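Local coordinates for endoglucanase, glycoside hydrolase family 5 protein (PDB 5IHS), which hydrolyses internal beta-1,4 linkages of cellulose as a family 5 endoglucanase, and is probably among the periplasmic enzymes needed for growth on crystalline cellulose, at residues 200-206 with 233-237; 165-171 with 193-197; 216-221 with 242-247. All coordinates share one frame; numbering follows the deposited sequence.

Contact 1: 200-206 with 233-237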
# COMPACT_ATOMS: atom_id res chain seq x y z
N GLN A 200 -5.68 -6.53 10.44
CA GLN A 200 -5.55 -5.99 11.79
C GLN A 200 -4.68 -6.82 12.71
O GLN A 200 -3.96 -6.25 13.54
CB GLN A 200 -6.93 -5.81 12.44
CG GLN A 200 -7.74 -4.75 11.76
CD GLN A 200 -9.19 -4.74 12.17
OE1 GLN A 200 -9.55 -5.19 13.26
NE2 GLN A 200 -10.04 -4.23 11.30
N LEU A 201 -4.74 -8.15 12.61
CA LEU A 201 -4.21 -9.02 13.66
C LEU A 201 -2.74 -9.38 13.39
O LEU A 201 -2.34 -10.54 13.22
CB LEU A 201 -5.11 -10.23 13.85
CG LEU A 201 -6.53 -9.86 14.31
CD1 LEU A 201 -7.39 -11.10 14.46
CD2 LEU A 201 -6.55 -9.04 15.59
N VAL A 202 -1.92 -8.33 13.40
CA VAL A 202 -0.50 -8.46 13.12
C VAL A 202 0.22 -9.29 14.17
O VAL A 202 1.27 -9.88 13.88
CB VAL A 202 0.14 -7.07 12.90
CG1 VAL A 202 -0.32 -6.50 11.57
CG2 VAL A 202 -0.18 -6.10 14.03
N THR A 203 -0.29 -9.37 15.40
CA THR A 203 0.38 -10.20 16.40
C THR A 203 0.37 -11.69 16.03
O THR A 203 1.25 -12.43 16.47
CB THR A 203 -0.21 -10.04 17.80
OG1 THR A 203 -1.61 -10.37 17.78
CG2 THR A 203 0.01 -8.64 18.34
N GLU A 204 -0.62 -12.15 15.26
CA GLU A 204 -0.64 -13.56 14.88
C GLU A 204 0.48 -13.87 13.90
O GLU A 204 1.12 -14.93 13.99
CB GLU A 204 -2.00 -13.95 14.30
CG GLU A 204 -3.13 -13.77 15.29
CD GLU A 204 -4.50 -14.12 14.75
OE1 GLU A 204 -4.68 -14.20 13.51
OE2 GLU A 204 -5.41 -14.30 15.59
N ALA A 205 0.74 -12.95 12.97
CA ALA A 205 1.89 -13.09 12.08
C ALA A 205 3.19 -12.99 12.86
O ALA A 205 4.14 -13.73 12.60
CB ALA A 205 1.81 -12.03 10.97
N ALA A 206 3.24 -12.08 13.84
CA ALA A 206 4.46 -11.90 14.62
C ALA A 206 4.79 -13.16 15.41
O ALA A 206 5.98 -13.44 15.65
CB ALA A 206 4.32 -10.71 15.56
N GLU A 233 -2.13 -3.31 19.50
CA GLU A 233 -1.87 -4.52 18.72
C GLU A 233 -0.61 -4.36 17.88
O GLU A 233 0.25 -5.24 17.84
CB GLU A 233 -3.10 -4.80 17.84
CG GLU A 233 -2.97 -5.92 16.80
CD GLU A 233 -3.08 -7.32 17.38
OE1 GLU A 233 -3.55 -7.45 18.53
OE2 GLU A 233 -2.70 -8.27 16.66
N ALA A 234 -0.49 -3.23 17.18
CA ALA A 234 0.69 -2.97 16.37
C ALA A 234 1.96 -2.98 17.22
O ALA A 234 2.96 -3.59 16.84
CB ALA A 234 0.52 -1.65 15.64
N GLN A 235 1.93 -2.30 18.37
CA GLN A 235 3.11 -2.25 19.23
C GLN A 235 3.52 -3.64 19.69
O GLN A 235 4.72 -3.97 19.74
CB GLN A 235 2.85 -1.34 20.43
CG GLN A 235 4.03 -1.22 21.39
CD GLN A 235 5.22 -0.53 20.74
OE1 GLN A 235 5.15 0.65 20.37
NE2 GLN A 235 6.32 -1.27 20.56
N LYS A 236 2.54 -4.49 20.03
CA LYS A 236 2.86 -5.85 20.45
C LYS A 236 3.52 -6.64 19.33
O LYS A 236 4.43 -7.44 19.58
CB LYS A 236 1.59 -6.54 20.97
CG LYS A 236 1.11 -5.97 22.31
CD LYS A 236 -0.21 -6.57 22.77
CE LYS A 236 -0.74 -5.83 24.00
NZ LYS A 236 -1.91 -6.50 24.63
N ALA A 237 3.10 -6.43 18.09
CA ALA A 237 3.77 -7.09 16.97
C ALA A 237 5.20 -6.59 16.80
O ALA A 237 6.11 -7.38 16.53
CB ALA A 237 2.97 -6.87 15.68
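Thr203 and Ala237 bring their CA atoms to 4.6 Å where the short helix 202-206 runs almost parallel to helix 233-237, at 10° to it and with the axes 8.4 Å apart. The polar half of the contact belongs to Glu233. Its CG stands anti to the backbone N (chi1 172°), and the chain then bends at chi2, which carries the carboxylate across to the first turn of the neighbouring helix. There one oxygen, OE2, is gripped twice by a single residue: Thr203 N donates to Glu233 OE2 over 2.9 Å on the anti side, and Thr203 OG1 donates to Glu233 OE2 over 2.6 Å on the syn side. Both donors lie well out of the carboxylate plane, on the same face of it. Sitting beside the start of a helix, the carboxylate probably gains from the helix dipole as well. Deeper in, the chemistry turns apolar. Val202 CG2 presses on Ala237 CB at 3.6 Å, and Ala206 CB meets Ala237 CB at 4.1 Å. Toward the solvent, Thr203 CG2 rests on the base of Lys236, 3.7 Å from its CB, while the lysine chain leads away. Val202 and Ala234 both continue inward onto Leu244, so the pair forms part of the helical coat that surrounds the parallel strands of a (beta/alpha)8, or TIM, barrel.

Contact 2: 165-171 with 193-197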
# COMPACT_ATOMS: atom_id res chain seq x y z
N THR A 165 -10.23 -15.88 8.12
CA THR A 165 -9.11 -16.42 7.35
C THR A 165 -7.89 -16.59 8.26
O THR A 165 -7.25 -15.61 8.65
CB THR A 165 -8.80 -15.48 6.18
OG1 THR A 165 -10.00 -15.07 5.53
CG2 THR A 165 -7.88 -16.16 5.19
N SER A 166 -7.57 -17.84 8.60
CA SER A 166 -6.52 -18.12 9.58
C SER A 166 -5.13 -17.79 9.05
O SER A 166 -4.79 -18.13 7.90
CB SER A 166 -6.57 -19.62 9.93
OG SER A 166 -5.36 -20.09 10.50
N TRP A 167 -4.30 -17.19 9.90
CA TRP A 167 -2.89 -16.98 9.57
C TRP A 167 -2.18 -18.32 9.33
O TRP A 167 -1.59 -18.55 8.27
CB TRP A 167 -2.18 -16.17 10.66
CG TRP A 167 -0.71 -16.05 10.38
CD1 TRP A 167 0.30 -16.75 10.96
CD2 TRP A 167 -0.09 -15.20 9.40
NE1 TRP A 167 1.50 -16.41 10.41
CE2 TRP A 167 1.30 -15.46 9.45
CE3 TRP A 167 -0.57 -14.25 8.49
CZ2 TRP A 167 2.20 -14.80 8.61
CZ3 TRP A 167 0.35 -13.60 7.66
CH2 TRP A 167 1.71 -13.89 7.73
N ASN A 168 -2.22 -19.21 10.32
CA ASN A 168 -1.40 -20.43 10.23
C ASN A 168 -1.88 -21.37 9.12
O ASN A 168 -1.07 -22.03 8.46
CB ASN A 168 -1.41 -21.18 11.56
CG ASN A 168 -0.59 -20.50 12.64
OD1 ASN A 168 0.29 -19.68 12.37
ND2 ASN A 168 -0.86 -20.85 13.89
N LYS A 169 -3.19 -21.47 8.92
CA LYS A 169 -3.74 -22.46 8.00
C LYS A 169 -3.99 -21.93 6.59
O LYS A 169 -3.91 -22.70 5.63
CB LYS A 169 -5.05 -23.02 8.56
CG LYS A 169 -4.87 -23.83 9.82
CD LYS A 169 -6.21 -24.38 10.31
CE LYS A 169 -6.05 -25.23 11.55
NZ LYS A 169 -6.23 -24.44 12.80
N ASP A 170 -4.32 -20.64 6.44
CA ASP A 170 -4.73 -20.08 5.15
C ASP A 170 -3.75 -19.04 4.62
O ASP A 170 -3.25 -19.19 3.50
CB ASP A 170 -6.12 -19.42 5.25
CG ASP A 170 -7.20 -20.37 5.63
OD1 ASP A 170 -7.24 -21.46 5.05
OD2 ASP A 170 -8.03 -19.99 6.50
N ILE A 171 -3.49 -17.98 5.39
CA ILE A 171 -2.73 -16.86 4.84
C ILE A 171 -1.27 -17.24 4.64
O ILE A 171 -0.69 -17.00 3.57
CB ILE A 171 -2.83 -15.62 5.75
CG1 ILE A 171 -4.28 -15.22 6.06
CG2 ILE A 171 -2.07 -14.47 5.09
CD1 ILE A 171 -4.42 -14.21 7.20
N VAL A 193 2.69 -8.87 3.41
CA VAL A 193 1.71 -9.94 3.56
C VAL A 193 0.59 -9.51 4.51
O VAL A 193 0.84 -9.13 5.66
CB VAL A 193 2.38 -11.23 4.08
CG1 VAL A 193 1.34 -12.34 4.20
CG2 VAL A 193 3.54 -11.64 3.18
N GLY A 194 -0.66 -9.64 4.02
CA GLY A 194 -1.82 -9.30 4.80
C GLY A 194 -2.05 -10.21 5.98
O GLY A 194 -1.51 -11.31 6.08
N THR A 195 -2.89 -9.73 6.91
CA THR A 195 -3.12 -10.40 8.18
C THR A 195 -4.63 -10.55 8.43
O THR A 195 -5.48 -9.96 7.74
CB THR A 195 -2.36 -9.68 9.32
OG1 THR A 195 -2.79 -8.31 9.44
CG2 THR A 195 -0.84 -9.74 9.10
N ARG A 196 -4.97 -11.40 9.40
CA ARG A 196 -6.37 -11.73 9.64
C ARG A 196 -7.17 -10.49 10.06
O ARG A 196 -6.64 -9.53 10.64
CB ARG A 196 -6.48 -12.85 10.69
CG ARG A 196 -7.89 -13.42 10.86
CD ARG A 196 -7.89 -14.70 11.65
NE ARG A 196 -7.63 -14.53 13.07
CZ ARG A 196 -8.56 -14.29 13.99
NH1 ARG A 196 -9.84 -14.14 13.66
NH2 ARG A 196 -8.21 -14.21 15.27
N GLN A 197 -8.47 -10.53 9.78
CA GLN A 197 -9.43 -9.51 10.21
C GLN A 197 -9.11 -8.18 9.53
O GLN A 197 -8.86 -7.15 10.18
CB GLN A 197 -9.46 -9.42 11.73
CG GLN A 197 -10.59 -8.59 12.30
CD GLN A 197 -10.65 -8.74 13.79
OE1 GLN A 197 -11.10 -9.77 14.30
NE2 GLN A 197 -10.19 -7.74 14.52
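Trp167 and Ile171 close around Gly194 O, and this is the tight part of the contact. Swung to the far side of CB from its own N (chi1 175°), the indole turns its six-membered ring toward the end of strand 191-193, and Trp167 CZ3 comes edge-on to Gly194 O at 3.3 Å, the oxygen lying in the ring plane. Ile171 CG2 reaches the same Gly194 O at 3.4 Å. Buried between these carbons, the carbonyl has no hydrogen-bonding partner in the model. Val193 CG1 also lies at the indole edge, 3.8 Å from Trp167 CZ3, and Ile171 CD1 packs on Arg196 N at 3.6 Å. Trp167 NE1 is engaged by Asn208 O.

Arg196 is closely laid too, its CB, CG and CD over Thr165 O, with CG 3.2 Å from that oxygen; a bend at chi3 then leads the guanidinium off to a salt bridge with Glu204 and a bond to Gln163 O. The loose side begins at Ser166, whose CA stays 4.2 Å from Arg196 CD. Ser166 serves as N-cap, its OG accepting from Lys169 N at 3.0 Å, and Asn168 and Lys169 are exposed. The helix starting here links strands 153-156 and 191-193 and runs back antiparallel to them. Its first turn lies beside the C-terminal end of 191-193, as in the right-handed beta-alpha-beta crossovers of a TIM barrel.

Contact 3: 216-221 with 242-247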
# COMPACT_ATOMS: atom_id res chain seq x y z
N MET A 216 7.43 -7.95 5.04
CA MET A 216 6.73 -7.09 5.99
C MET A 216 5.28 -7.55 6.08
O MET A 216 4.81 -8.34 5.26
CB MET A 216 6.80 -5.62 5.55
CG MET A 216 8.22 -5.11 5.35
SD MET A 216 8.32 -3.40 4.81
CE MET A 216 8.14 -2.55 6.37
N TYR A 217 4.56 -7.00 7.06
CA TYR A 217 3.20 -7.43 7.35
C TYR A 217 2.26 -6.23 7.36
O TYR A 217 2.61 -5.15 7.86
CB TYR A 217 3.15 -8.21 8.69
CG TYR A 217 4.11 -9.37 8.64
CD1 TYR A 217 5.44 -9.20 8.96
CD2 TYR A 217 3.71 -10.62 8.19
CE1 TYR A 217 6.35 -10.24 8.87
CE2 TYR A 217 4.60 -11.68 8.10
CZ TYR A 217 5.92 -11.48 8.44
OH TYR A 217 6.81 -12.53 8.34
N THR A 218 1.08 -6.43 6.80
CA THR A 218 0.13 -5.35 6.61
C THR A 218 -0.63 -4.99 7.88
O THR A 218 -1.16 -5.87 8.56
CB THR A 218 -0.90 -5.77 5.57
OG1 THR A 218 -0.20 -6.30 4.44
CG2 THR A 218 -1.78 -4.61 5.15
N LEU A 219 -0.76 -3.68 8.12
CA LEU A 219 -1.70 -3.12 9.08
C LEU A 219 -2.59 -2.12 8.36
O LEU A 219 -2.09 -1.21 7.70
CB LEU A 219 -0.94 -2.40 10.20
CG LEU A 219 -1.80 -1.72 11.26
CD1 LEU A 219 -2.57 -2.75 12.06
CD2 LEU A 219 -0.94 -0.86 12.16
N HIS A 220 -3.91 -2.30 8.47
CA HIS A 220 -4.89 -1.35 7.93
C HIS A 220 -5.72 -0.78 9.07
O HIS A 220 -6.23 -1.54 9.90
CB HIS A 220 -5.83 -2.01 6.94
CG HIS A 220 -5.19 -2.33 5.63
ND1 HIS A 220 -5.87 -2.90 4.59
CD2 HIS A 220 -3.93 -2.13 5.20
CE1 HIS A 220 -5.06 -3.04 3.56
NE2 HIS A 220 -3.87 -2.57 3.90
N PHE A 221 -5.91 0.54 9.08
CA PHE A 221 -6.73 1.17 10.11
C PHE A 221 -7.61 2.25 9.50
O PHE A 221 -7.25 2.89 8.51
CB PHE A 221 -5.87 1.74 11.26
CG PHE A 221 -5.08 2.96 10.89
CD1 PHE A 221 -5.64 4.23 10.97
CD2 PHE A 221 -3.78 2.85 10.43
CE1 PHE A 221 -4.93 5.36 10.60
CE2 PHE A 221 -3.06 3.98 10.07
CZ PHE A 221 -3.64 5.22 10.14
N ILE A 242 8.68 -8.08 14.17
CA ILE A 242 8.35 -7.95 12.75
C ILE A 242 8.24 -6.48 12.34
O ILE A 242 8.16 -5.58 13.18
CB ILE A 242 7.09 -8.75 12.35
CG1 ILE A 242 5.84 -8.27 13.08
CG2 ILE A 242 7.31 -10.25 12.55
CD1 ILE A 242 4.52 -8.79 12.48
N ALA A 243 8.24 -6.25 11.03
CA ALA A 243 8.09 -4.93 10.45
C ALA A 243 6.71 -4.81 9.80
O ALA A 243 6.27 -5.72 9.09
CB ALA A 243 9.17 -4.69 9.38
N LEU A 244 6.05 -3.69 10.05
CA LEU A 244 4.71 -3.42 9.56
C LEU A 244 4.75 -2.37 8.46
O LEU A 244 5.61 -1.48 8.46
CB LEU A 244 3.84 -2.88 10.69
CG LEU A 244 3.79 -3.76 11.95
CD1 LEU A 244 2.91 -3.13 13.00
CD2 LEU A 244 3.32 -5.17 11.62
N PHE A 245 3.78 -2.44 7.54
CA PHE A 245 3.59 -1.43 6.50
C PHE A 245 2.09 -1.14 6.43
O PHE A 245 1.29 -2.07 6.25
CB PHE A 245 4.11 -1.99 5.16
CG PHE A 245 4.34 -0.96 4.06
CD1 PHE A 245 3.40 -0.00 3.70
CD2 PHE A 245 5.53 -0.99 3.34
CE1 PHE A 245 3.65 0.90 2.68
CE2 PHE A 245 5.77 -0.09 2.31
CZ PHE A 245 4.82 0.84 1.98
N VAL A 246 1.71 0.12 6.62
CA VAL A 246 0.31 0.52 6.49
C VAL A 246 0.04 0.76 5.00
O VAL A 246 0.14 1.88 4.50
CB VAL A 246 -0.04 1.71 7.38
CG1 VAL A 246 -1.45 2.20 7.11
CG2 VAL A 246 0.10 1.32 8.85
N THR A 247 -0.30 -0.31 4.28
CA THR A 247 -0.54 -0.14 2.85
C THR A 247 -1.87 0.52 2.58
O THR A 247 -2.11 0.93 1.43
CB THR A 247 -0.45 -1.47 2.09
OG1 THR A 247 -1.45 -2.34 2.59
CG2 THR A 247 0.95 -2.11 2.22
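Strands 216-221 and 244-247 are neighbours in the barrel wall, paired in parallel at 45° to each other, with Tyr217 opposite Leu244 and Thr218 opposite Phe245. Every residue that touches is buried. Three backbone bonds stitch the strands: Tyr217 N to Ala243 O, Phe245 N to Tyr217 O, and Leu219 N to Phe245 O. The last is the longest at 3.2 Å, and its donor stands above the carbonyl plane, 43° out of it. Beyond it the pairing fails, for the chain makes an inverse gamma turn at Val246: Thr247 N bonds weakly to Phe245 O and stays 4.0 Å from Leu219 O. Leu219 O finds no hydrogen-bonding partner and is met instead by Val246 CA at 3.2 Å, a CA-H...O contact.

These are the sixth and seventh strands of the eight-stranded TIM barrel, joined through helix 228-239 as a beta-alpha-beta unit. On the outer face, Leu219 and Leu244 pack under Ala234 of that helix. On this helix-covered side too, Phe221 CE2 rests 3.8 Å from Val246 CG1, and the phenyl ring stacks with Trp268. Tyr217 crosses Ile242 at about a right angle, its CD1 3.7 Å from Ile242 CD1, and its hydroxyl is bonded to Ile210 N. Inside, Met216 SD approaches the edge of the Phe245 ring in the ring plane, 4.0 Å from Phe245 CD2, a Met-aromatic contact; the bend at chi3 brings Met216 CE back to Ala243 CB.

At the C-terminal ends of the strands, the side where family 5 enzymes keep their active site, polar groups take over. His220 NE2 donates to Thr247 OG1 at 2.8 Å, nearly straight and exactly in the imidazole plane. The bond fixes the ring's rotation together with that of His220 ND1 to Glu160, while Thr247 OG1 is also bonded to Glu156.

Contact 3 is the core of the three, a fully buried strand pair held by backbone bonds, apolar packing and a polar cluster at one end. Contact 1 lies outside it and is partly exposed, its helices covering the same two strands; Ala205 CB touches Tyr217 CD2 at 3.6 Å, and Ala206 CB touches Ile242 CD1. Contact 2, buried like contact 3, packs the start of helix 167-185 on the end of the adjoining strand: Val193 bonds through its backbone to Met216 and Thr218, so strand 191-193 lines up beside 216-221. Contacts 1 and 2 meet where Ala205 CA packs on Trp167 CE2 at 3.6 Å. Side-chain bonds cross contacts 1 and 3, whereas contact 2 relies on packing alone.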